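Side-chain contact in phosphoribosylformylglycinamidine synthase 2 (Thermus thermophilus, PDB 3VIU), which belongs to the PurM-like family of AIR synthase-related proteins and holds adenosine-5'-diphosphate and magnesium in this model: residues A[232-235]-A[236-239]. Sequence-based numbering, arbitrary orientation.
Sequences VGDP and FLGK
D234 reaches forward with its carboxylate to the first turn of helix 235-250, at L237. The D234 side chain runs with CG anti to the backbone N (chi1 178°), which sets OD2 3.2 Å from L237 N. This bond is fairly straight, 160° at the hydrogen, but the N-H comes from above the carboxylate plane. It makes D234 the N-cap of this helix in an AIR synthase-related C-terminal domain, and a negative charge there would probably suit the positive end of the helix dipole. D234 OD1 lies against L237 CB at 3.4 Å, and the two side chains cross nearly at right angles. D234 OD2 also sits at the edge of the F236 ring, 3.6 Å from F236 CD2. The D234 backbone N is hydrogen-bonded to the E306 carboxylate (OE1). D234 O adds weak bonds to L237 N and to G238 N, the latter at 3.0 Å. P235 O accepts from K239 N at 2.9 Å, a straighter i to i+4 bond (148°). The proline ring lies alongside the F236 ring and points the same way, with P235 CG 3.9 Å from F236 CD2. Both P235 and F236 pack on A151 of helix 132-152, and P235 also touches F147 and Y148.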
# COMPACT_ATOMS: atom_id res chain seq x y z
N VAL A 232 12.88 -13.89 11.56
CA VAL A 232 13.83 -13.68 10.46
C VAL A 232 13.36 -14.38 9.19
O VAL A 232 12.81 -15.47 9.24
CB VAL A 232 15.23 -14.24 10.82
CG1 VAL A 232 16.16 -14.11 9.62
CG2 VAL A 232 15.80 -13.48 12.01
N GLY A 233 13.57 -13.73 8.05
CA GLY A 233 13.16 -14.33 6.79
C GLY A 233 14.36 -14.67 5.93
O GLY A 233 15.40 -14.03 6.03
N ASP A 234 14.22 -15.69 5.09
CA ASP A 234 15.30 -16.12 4.20
C ASP A 234 14.91 -15.86 2.75
O ASP A 234 14.25 -16.69 2.12
CB ASP A 234 15.60 -17.61 4.41
CG ASP A 234 16.69 -18.12 3.48
OD1 ASP A 234 17.02 -19.32 3.57
OD2 ASP A 234 17.21 -17.34 2.67
N PRO A 235 15.32 -14.72 2.20
CA PRO A 235 15.02 -14.31 0.82
C PRO A 235 15.68 -15.19 -0.24
O PRO A 235 15.16 -15.36 -1.35
CB PRO A 235 15.54 -12.88 0.77
CG PRO A 235 16.73 -12.94 1.68
CD PRO A 235 16.19 -13.73 2.86
N PHE A 236 16.83 -15.75 0.11
CA PHE A 236 17.54 -16.61 -0.81
C PHE A 236 16.68 -17.83 -1.13
O PHE A 236 16.58 -18.24 -2.29
CB PHE A 236 18.88 -16.99 -0.19
CG PHE A 236 19.76 -15.80 0.07
CD1 PHE A 236 20.38 -15.15 -0.99
CD2 PHE A 236 19.89 -15.28 1.36
CE1 PHE A 236 21.11 -13.99 -0.77
CE2 PHE A 236 20.62 -14.12 1.59
CZ PHE A 236 21.23 -13.47 0.53
N LEU A 237 16.04 -18.38 -0.10
CA LEU A 237 15.15 -19.52 -0.26
C LEU A 237 13.86 -19.00 -0.90
O LEU A 237 13.16 -19.72 -1.61
CB LEU A 237 14.84 -20.15 1.09
CG LEU A 237 13.72 -21.19 1.12
CD1 LEU A 237 14.02 -22.32 0.16
CD2 LEU A 237 13.55 -21.70 2.55
N GLY A 238 13.56 -17.73 -0.64
CA GLY A 238 12.37 -17.12 -1.19
C GLY A 238 12.41 -17.10 -2.70
O GLY A 238 11.41 -17.36 -3.36
N LYS A 239 13.58 -16.78 -3.25
CA LYS A 239 13.78 -16.74 -4.70
C LYS A 239 13.47 -18.11 -5.30
O LYS A 239 12.76 -18.22 -6.30
CB LYS A 239 15.23 -16.34 -5.01
CG LYS A 239 15.59 -16.35 -6.50
CD LYS A 239 14.89 -15.25 -7.28
CE LYS A 239 15.23 -15.33 -8.77
NZ LYS A 239 14.50 -14.33 -9.61